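Long-range contacts in Tni2 (Pseudomonas fluorescens, PDB 6B12), which probably acts as the immunity protein of a bacterial toxin, forming a complex with a second protein chain: residues I8-K13 / P31-E36; L65-N70 / Y81-D86; S118-T123 / D140-D145. One frame throughout, in Å; residues are numbered along the deposited sequence.

Contact 1 (I8-K13 / P31-E36)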
loop_
_atom_site.group_PDB
_atom_site.type_symbol
_atom_site.label_atom_id
_atom_site.label_comp_id
_atom_site.label_asym_id
_atom_site.label_seq_id
_atom_site.Cartn_x
_atom_site.Cartn_y
_atom_site.Cartn_z
ATOM N N ILE C 8 -7.723 15.694 -5.575
ATOM C CA ILE C 8 -9.154 15.919 -5.735
ATOM C C ILE C 8 -9.795 14.569 -6.038
ATOM O O ILE C 8 -9.441 13.907 -7.019
ATOM C CB ILE C 8 -9.468 16.956 -6.822
ATOM C CG1 ILE C 8 -8.850 18.340 -6.472
ATOM C CG2 ILE C 8 -10.965 17.184 -6.903
ATOM C CD1 ILE C 8 -7.494 18.538 -7.077
ATOM N N ARG C 9 -10.689 14.144 -5.166
ATOM C CA ARG C 9 -11.393 12.877 -5.360
ATOM C C ARG C 9 -12.422 12.984 -6.488
ATOM O O ARG C 9 -12.862 14.068 -6.865
ATOM C CB ARG C 9 -12.094 12.472 -4.065
ATOM C CG ARG C 9 -11.130 12.111 -2.945
ATOM C CD ARG C 9 -11.771 12.270 -1.549
ATOM N NE ARG C 9 -13.151 11.791 -1.433
ATOM C CZ ARG C 9 -13.532 10.744 -0.692
ATOM N NH1 ARG C 9 -12.633 10.025 -0.028
ATOM N NH2 ARG C 9 -14.818 10.401 -0.617
ATOM N N GLU C 10 -12.815 11.820 -7.030
ATOM C CA GLU C 10 -13.848 11.826 -8.059
ATOM C C GLU C 10 -15.118 12.517 -7.571
ATOM O O GLU C 10 -15.869 13.080 -8.381
ATOM C CB GLU C 10 -14.162 10.392 -8.491
ATOM C CG GLU C 10 -15.179 10.286 -9.626
ATOM C CD GLU C 10 -15.534 8.831 -9.928
ATOM O OE1 GLU C 10 -15.052 8.300 -10.951
ATOM O OE2 GLU C 10 -16.265 8.226 -9.116
ATOM N N ASP C 11 -15.399 12.480 -6.262
ATOM C CA ASP C 11 -16.594 13.139 -5.759
ATOM C C ASP C 11 -16.376 14.613 -5.430
ATOM O O ASP C 11 -17.298 15.256 -4.922
ATOM C CB ASP C 11 -17.163 12.413 -4.518
ATOM C CG ASP C 11 -16.209 12.405 -3.319
ATOM O OD1 ASP C 11 -15.124 13.037 -3.355
ATOM O OD2 ASP C 11 -16.553 11.728 -2.318
ATOM N N GLY C 12 -15.194 15.156 -5.701
ATOM C CA GLY C 12 -14.945 16.581 -5.522
ATOM C C GLY C 12 -14.329 16.953 -4.189
ATOM O O GLY C 12 -13.844 18.086 -4.035
ATOM N N LYS C 13 -14.349 16.044 -3.221
ATOM C CA LYS C 13 -13.724 16.324 -1.938
ATOM C C LYS C 13 -12.215 16.456 -2.133
ATOM O O LYS C 13 -11.615 15.770 -2.965
ATOM C CB LYS C 13 -14.057 15.214 -0.941
ATOM C CG LYS C 13 -15.557 15.077 -0.620
ATOM C CD LYS C 13 -16.124 16.381 -0.131
ATOM C CE LYS C 13 -17.573 16.241 0.332
ATOM N NZ LYS C 13 -18.037 17.518 0.962
ATOM N N PRO C 31 -13.939 5.644 1.052
ATOM C CA PRO C 31 -12.874 5.569 0.048
ATOM C C PRO C 31 -13.383 6.046 -1.300
ATOM O O PRO C 31 -14.526 5.779 -1.680
ATOM C CB PRO C 31 -12.522 4.074 0.012
ATOM C CG PRO C 31 -12.915 3.571 1.375
ATOM C CD PRO C 31 -14.163 4.342 1.711
ATOM N N CYS C 32 -12.528 6.763 -2.023
ATOM C CA CYS C 32 -12.889 7.249 -3.348
ATOM C C CYS C 32 -11.618 7.432 -4.157
ATOM O O CYS C 32 -10.607 7.888 -3.615
ATOM C CB CYS C 32 -13.662 8.572 -3.247
ATOM S SG CYS C 32 -14.405 9.161 -4.775
ATOM N N ARG C 33 -11.669 7.121 -5.454
ATOM C CA ARG C 33 -10.508 7.387 -6.300
ATOM C C ARG C 33 -10.186 8.876 -6.348
ATOM O O ARG C 33 -11.067 9.740 -6.282
ATOM C CB ARG C 33 -10.714 6.855 -7.734
ATOM C CG ARG C 33 -11.678 7.630 -8.651
ATOM C CD ARG C 33 -12.725 6.695 -9.351
ATOM N NE ARG C 33 -12.133 5.635 -10.170
ATOM C CZ ARG C 33 -12.414 5.398 -11.456
ATOM N NH1 ARG C 33 -11.801 4.413 -12.094
ATOM N NH2 ARG C 33 -13.304 6.124 -12.103
ATOM N N VAL C 34 -8.897 9.156 -6.462
ATOM C CA VAL C 34 -8.382 10.497 -6.703
ATOM C C VAL C 34 -8.167 10.633 -8.199
ATOM O O VAL C 34 -7.485 9.803 -8.810
ATOM C CB VAL C 34 -7.082 10.718 -5.926
ATOM C CG1 VAL C 34 -6.340 12.012 -6.395
ATOM C CG2 VAL C 34 -7.395 10.768 -4.442
ATOM N N VAL C 35 -8.770 11.659 -8.794
ATOM C CA VAL C 35 -8.666 11.866 -10.227
ATOM C C VAL C 35 -7.759 13.029 -10.592
ATOM O O VAL C 35 -7.464 13.201 -11.781
ATOM C CB VAL C 35 -10.056 12.060 -10.869
ATOM C CG1 VAL C 35 -10.900 10.773 -10.678
ATOM C CG2 VAL C 35 -10.783 13.277 -10.273
ATOM N N GLU C 36 -7.333 13.844 -9.627
ATOM C CA GLU C 36 -6.456 14.961 -9.960
ATOM C C GLU C 36 -5.514 15.240 -8.799
ATOM O O GLU C 36 -5.927 15.181 -7.635
ATOM C CB GLU C 36 -7.242 16.234 -10.293
ATOM C CG GLU C 36 -6.301 17.450 -10.434
ATOM C CD GLU C 36 -6.970 18.664 -10.977
ATOM O OE1 GLU C 36 -8.133 18.551 -11.395
ATOM O OE2 GLU C 36 -6.318 19.739 -10.968
HETATM O O HOH W 1 -9.952 9.601 -1.295
#
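The pairing of I8 with E36 shows how a classic beta bulge lets one strand gain a residue on its partner: V35 and E36 both face I8. I8 O takes V35 N at 2.9 Å and a weak, longer bond from E36 N, while I8 N returns a straight bond to E36 O. Beyond the bulge, E10 N donates to R33 O at 2.8 Å.

The tightly packed part is the guanidinium of R9, whose CZ lies 3.4 Å from C32 CB, the methylene sitting over the centre of one face. D11, in the type I turn R9-G12, holds that flat group from its edge in a side-on salt bridge, R9 NE on D11 OD1 at 3.0 Å and R9 NH2 on D11 OD2 at 2.8 Å, a two-pronged grip that fixes its rotation. R9 NH1 donates to S30 O and also to a water, which passes the bond on to C32 O.

The solvent side is looser. E10, extended with CG anti to the backbone N (chi1 -177°), brings OE1 to the guanidinium edge of R33, where it forms a salt bridge with NH2 at 3.0 Å, the carboxylate and guanidinium planes 76° apart.

C32 also makes backbone hydrogen bonds to the partner protein chain, against whose backbone R9 and P31 pack. Within the fold, R9 and V34 touch I15 of strand 14-16, and E36 lies against S47 and V49 of strand 44-49.

Contact 2 (L65-N70 / Y81-D86)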
loop_
_atom_site.group_PDB
_atom_site.type_symbol
_atom_site.label_atom_id
_atom_site.label_comp_id
_atom_site.label_asym_id
_atom_site.label_seq_id
_atom_site.Cartn_x
_atom_site.Cartn_y
_atom_site.Cartn_z
ATOM N N LEU C 65 7.228 14.850 -7.733
ATOM C CA LEU C 65 6.069 14.087 -7.311
ATOM C C LEU C 65 6.237 12.659 -7.809
ATOM O O LEU C 65 6.799 12.427 -8.886
ATOM C CB LEU C 65 4.777 14.684 -7.871
ATOM C CG LEU C 65 4.561 16.132 -7.362
ATOM C CD1 LEU C 65 4.952 17.096 -8.475
ATOM C CD2 LEU C 65 3.130 16.328 -6.932
ATOM N N ALA C 66 5.793 11.706 -7.014
ATOM C CA ALA C 66 5.683 10.333 -7.486
ATOM C C ALA C 66 4.206 10.078 -7.736
ATOM O O ALA C 66 3.376 10.328 -6.857
ATOM C CB ALA C 66 6.244 9.341 -6.475
ATOM N N ILE C 67 3.887 9.577 -8.926
ATOM C CA ILE C 67 2.509 9.446 -9.366
ATOM C C ILE C 67 2.307 8.002 -9.779
ATOM O O ILE C 67 2.930 7.559 -10.742
ATOM C CB ILE C 67 2.195 10.361 -10.563
ATOM C CG1 ILE C 67 2.582 11.828 -10.310
ATOM C CG2 ILE C 67 0.723 10.201 -10.930
ATOM C CD1 ILE C 67 1.769 12.466 -9.284
ATOM N N LEU C 68 1.415 7.292 -9.097
ATOM C CA LEU C 68 1.027 5.943 -9.511
ATOM C C LEU C 68 -0.265 6.076 -10.307
ATOM O O LEU C 68 -1.309 6.435 -9.753
ATOM C CB LEU C 68 0.859 5.047 -8.296
ATOM C CG LEU C 68 0.568 3.592 -8.629
ATOM C CD1 LEU C 68 1.672 2.971 -9.498
ATOM C CD2 LEU C 68 0.417 2.866 -7.311
ATOM N N TRP C 69 -0.188 5.766 -11.600
ATOM C CA TRP C 69 -1.177 6.141 -12.601
ATOM C C TRP C 69 -1.971 4.908 -13.009
ATOM O O TRP C 69 -1.385 3.958 -13.532
ATOM C CB TRP C 69 -0.423 6.715 -13.796
ATOM C CG TRP C 69 -1.182 7.388 -14.890
ATOM C CD1 TRP C 69 -1.539 6.849 -16.111
ATOM C CD2 TRP C 69 -1.554 8.760 -14.931
ATOM N NE1 TRP C 69 -2.137 7.818 -16.885
ATOM C CE2 TRP C 69 -2.141 9.000 -16.186
ATOM C CE3 TRP C 69 -1.426 9.827 -14.023
ATOM C CZ2 TRP C 69 -2.640 10.248 -16.540
ATOM C CZ3 TRP C 69 -1.925 11.064 -14.383
ATOM C CH2 TRP C 69 -2.512 11.261 -15.626
ATOM N N ASN C 70 -3.290 4.924 -12.794
ATOM C CA ASN C 70 -4.083 3.737 -13.128
ATOM C C ASN C 70 -4.200 3.599 -14.639
ATOM O O ASN C 70 -4.518 4.568 -15.336
ATOM C CB ASN C 70 -5.479 3.809 -12.508
ATOM C CG ASN C 70 -5.461 3.581 -11.022
ATOM O OD1 ASN C 70 -4.437 3.180 -10.468
ATOM N ND2 ASN C 70 -6.590 3.835 -10.361
ATOM N N TYR C 81 5.350 6.952 -12.172
ATOM C CA TYR C 81 6.117 8.031 -12.778
ATOM C C TYR C 81 6.665 8.935 -11.689
ATOM O O TYR C 81 6.027 9.133 -10.658
ATOM C CB TYR C 81 5.255 8.895 -13.703
ATOM C CG TYR C 81 4.639 8.121 -14.839
ATOM C CD1 TYR C 81 5.336 7.931 -16.029
ATOM C CD2 TYR C 81 3.374 7.549 -14.705
ATOM C CE1 TYR C 81 4.767 7.206 -17.075
ATOM C CE2 TYR C 81 2.799 6.831 -15.734
ATOM C CZ TYR C 81 3.505 6.658 -16.921
ATOM O OH TYR C 81 2.943 5.946 -17.961
ATOM N N VAL C 82 7.842 9.492 -11.946
ATOM C CA VAL C 82 8.376 10.618 -11.170
ATOM C C VAL C 82 8.254 11.844 -12.052
ATOM O O VAL C 82 8.796 11.873 -13.159
ATOM C CB VAL C 82 9.832 10.384 -10.751
ATOM C CG1 VAL C 82 10.400 11.644 -10.081
ATOM C CG2 VAL C 82 9.898 9.208 -9.809
ATOM N N VAL C 83 7.541 12.857 -11.569
ATOM C CA VAL C 83 7.273 14.066 -12.333
ATOM C C VAL C 83 8.022 15.212 -11.674
ATOM O O VAL C 83 8.017 15.333 -10.451
ATOM C CB VAL C 83 5.761 14.365 -12.377
ATOM C CG1 VAL C 83 5.477 15.624 -13.160
ATOM C CG2 VAL C 83 4.974 13.154 -12.961
ATOM N N SER C 84 8.675 16.033 -12.478
ATOM C CA SER C 84 9.377 17.184 -11.927
ATOM C C SER C 84 8.372 18.187 -11.346
ATOM O O SER C 84 7.202 18.232 -11.728
ATOM C CB SER C 84 10.236 17.857 -13.009
ATOM O OG SER C 84 9.438 18.391 -14.049
ATOM N N GLY C 85 8.834 18.988 -10.388
ATOM C CA GLY C 85 7.932 19.961 -9.788
ATOM C C GLY C 85 7.383 20.965 -10.784
ATOM O O GLY C 85 6.251 21.447 -10.636
ATOM N N ASP C 86 8.169 21.317 -11.801
ATOM C CA ASP C 86 7.644 22.260 -12.780
ATOM C C ASP C 86 6.791 21.578 -13.839
ATOM O O ASP C 86 6.310 22.249 -14.771
ATOM C CB ASP C 86 8.776 23.087 -13.415
ATOM C CG ASP C 86 9.768 22.277 -14.214
ATOM O OD1 ASP C 86 9.614 21.050 -14.349
ATOM O OD2 ASP C 86 10.730 22.909 -14.723
#
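L65 O accepts one firm hydrogen bond, from V83 N at 2.8 Å, and V82 CA adds a CA-H...O contact to L65 O at 3.3 Å. The pattern recurs with the strands exchanged: Y81 O accepts I67 N at 2.8 Å and a CA-H contact from A66. L65 N to V83 O and Y81 N to I67 O complete the four backbone bonds, all nearly straight.

This is a regular antiparallel beta hairpin, strand 64-70 turning back as strand 78-84. L65 with V83 and I67 with Y81 are hydrogen-bonded pairs whose side chains share one face, while the non-hydrogen-bonded pair of A66 and V82 lies on the other. The two short strand segments run 141° apart in direction, a marked twist.

On the face of L65 and I67, packing is diagonal. I67 CG1 meets V83 CG2 at 3.8 Å, the two chains crossing at a slant. The tyrosine reaches further along the facing strand: Y81 CE2 sits 3.8 Å from W69 CB, which lies in the plane of the ring at its edge. W69 has CG anti to the backbone N (chi1 -170°), a torsion that turns its indole to receive the Y81 edge on a face. The rings form an offset edge-to-face pair, the five-membered ring of W69 and the Y81 ring having centroids 5.8 Å apart and planes at 88°. Strand 90-92 lines the outer flank of this hairpin face, Q90 touching both Y81 and V83, and strand 54-58 continues the sheet beyond L65 and I67.

Contact 3 (S118-T123 / D140-D145)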
loop_
_atom_site.group_PDB
_atom_site.type_symbol
_atom_site.label_atom_id
_atom_site.label_comp_id
_atom_site.label_asym_id
_atom_site.label_seq_id
_atom_site.Cartn_x
_atom_site.Cartn_y
_atom_site.Cartn_z
ATOM N N SER C 118 18.455 10.857 2.275
ATOM C CA SER C 118 18.226 11.931 1.355
ATOM C C SER C 118 16.731 12.138 1.181
ATOM O O SER C 118 15.992 11.158 0.959
ATOM C CB SER C 118 18.853 11.636 -0.007
ATOM O OG SER C 118 18.346 12.546 -0.958
ATOM N N PRO C 119 16.267 13.388 1.226
ATOM C CA PRO C 119 14.843 13.656 0.957
ATOM C C PRO C 119 14.431 13.314 -0.457
ATOM O O PRO C 119 13.221 13.302 -0.750
ATOM C CB PRO C 119 14.712 15.170 1.207
ATOM C CG PRO C 119 15.844 15.502 2.090
ATOM C CD PRO C 119 16.982 14.618 1.612
ATOM N N SER C 120 15.385 13.066 -1.354
ATOM C CA SER C 120 15.024 12.725 -2.723
ATOM C C SER C 120 14.509 11.291 -2.860
ATOM O O SER C 120 13.975 10.952 -3.916
ATOM C CB SER C 120 16.223 12.899 -3.653
ATOM O OG SER C 120 17.242 11.947 -3.337
ATOM N N ILE C 121 14.619 10.468 -1.819
ATOM C CA ILE C 121 14.228 9.054 -1.896
ATOM C C ILE C 121 12.791 8.899 -1.434
ATOM O O ILE C 121 12.420 9.399 -0.369
ATOM C CB ILE C 121 15.159 8.176 -1.041
ATOM C CG1 ILE C 121 16.598 8.266 -1.561
ATOM C CG2 ILE C 121 14.697 6.709 -1.084
ATOM C CD1 ILE C 121 17.661 7.633 -0.620
ATOM N N PHE C 122 11.989 8.161 -2.215
ATOM C CA PHE C 122 10.666 7.736 -1.783
ATOM C C PHE C 122 10.574 6.223 -1.947
ATOM O O PHE C 122 11.449 5.582 -2.545
ATOM C CB PHE C 122 9.552 8.453 -2.565
ATOM C CG PHE C 122 9.508 8.085 -4.023
ATOM C CD1 PHE C 122 10.324 8.727 -4.947
ATOM C CD2 PHE C 122 8.626 7.101 -4.469
ATOM C CE1 PHE C 122 10.279 8.394 -6.290
ATOM C CE2 PHE C 122 8.578 6.737 -5.825
ATOM C CZ PHE C 122 9.383 7.380 -6.739
ATOM N N THR C 123 9.518 5.646 -1.386
ATOM C CA THR C 123 9.335 4.196 -1.393
ATOM C C THR C 123 8.007 3.842 -2.037
ATOM O O THR C 123 6.973 4.412 -1.691
ATOM C CB THR C 123 9.355 3.640 0.034
ATOM O OG1 THR C 123 10.604 3.946 0.667
ATOM C CG2 THR C 123 9.176 2.119 0.012
ATOM N N ASP C 140 15.297 7.010 -6.031
ATOM C CA ASP C 140 15.871 8.356 -5.928
ATOM C C ASP C 140 15.189 9.234 -6.967
ATOM O O ASP C 140 15.476 9.130 -8.167
ATOM C CB ASP C 140 17.377 8.300 -6.162
ATOM C CG ASP C 140 18.059 9.657 -6.021
ATOM O OD1 ASP C 140 17.376 10.667 -5.740
ATOM O OD2 ASP C 140 19.295 9.663 -6.191
ATOM N N ALA C 141 14.288 10.106 -6.519
ATOM C CA ALA C 141 13.598 10.972 -7.472
ATOM C C ALA C 141 14.530 11.953 -8.161
ATOM O O ALA C 141 14.158 12.490 -9.208
ATOM C CB ALA C 141 12.472 11.779 -6.794
ATOM N N SER C 142 15.688 12.270 -7.567
ATOM C CA SER C 142 16.571 13.232 -8.208
ATOM C C SER C 142 17.247 12.650 -9.445
ATOM O O SER C 142 17.747 13.411 -10.281
ATOM C CB SER C 142 17.618 13.749 -7.204
ATOM O OG SER C 142 18.545 12.730 -6.882
ATOM N N THR C 143 17.255 11.323 -9.601
ATOM C CA THR C 143 17.828 10.692 -10.773
ATOM C C THR C 143 16.830 9.851 -11.522
ATOM O O THR C 143 17.089 9.502 -12.680
ATOM C CB THR C 143 19.003 9.795 -10.387
ATOM O OG1 THR C 143 18.528 8.748 -9.535
ATOM C CG2 THR C 143 20.057 10.627 -9.656
ATOM N N GLY C 144 15.706 9.518 -10.897
ATOM C CA GLY C 144 14.744 8.652 -11.529
ATOM C C GLY C 144 15.122 7.194 -11.483
ATOM O O GLY C 144 14.498 6.390 -12.191
ATOM N N ASP C 145 16.101 6.817 -10.656
ATOM C CA ASP C 145 16.602 5.454 -10.620
ATOM C C ASP C 145 16.261 4.729 -9.323
ATOM O O ASP C 145 16.213 5.306 -8.243
ATOM C CB ASP C 145 18.107 5.425 -10.832
ATOM C CG ASP C 145 18.484 5.826 -12.238
ATOM O OD1 ASP C 145 17.617 5.733 -13.141
ATOM O OD2 ASP C 145 19.632 6.232 -12.430
#
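An Asx turn joined to a G1 beta bulge shapes the tight connection between strands 134-140 and 145-152, and S120, just ahead of the adjacent strand 121-128, reaches into it to D140. D140 OD1 is the hub, accepting from three donors: S120 OG at 2.7 Å, S142 OG at 2.6 Å and S142 N at 3.0 Å. S142 OG comes in on the syn side, whereas S120 OG stands about 50° out of the carboxylate plane. With CG anti to the backbone N (chi1 -178°), the carboxylate is placed where these three donors hold it. Behind it, S118 OG donates to S120 OG at 2.7 Å, so a chain of hydroxyls from the type I turn S118-I121 ends on the acid and would probably favour its negative charge.

The backbone adds one bond, A141 N to S120 O at 2.8 Å. A141 CB meets the edge of the F122 ring, 4.1 Å from CE1.

F122 and A141 face the sheet of strands 64-70 and 78-84: F122 packs on A66 and V82 and on V59 of a loop, A141 on H64 and V82.

How the contacts relate
Three antiparallel sheets supply the three contacts, and chemistry follows place. Contact 2 is buried, its centre about 7 Å from that of the chain, and relies on regular backbone pairing with apolar and aromatic side chains. Contact 1 lies at the surface beside the partner chain and adds salt bridges and a water; contact 3, partly buried, gathers hydroxyls around one carboxylate. Contacts 1 and 3 sit on opposite sides of the chain's centre, their own centres about 27 Å apart. Contacts 2 and 3 touch where two sheets meet, A66 CB lying 3.6 Å from F122 CE2. Contact 1 touches neither.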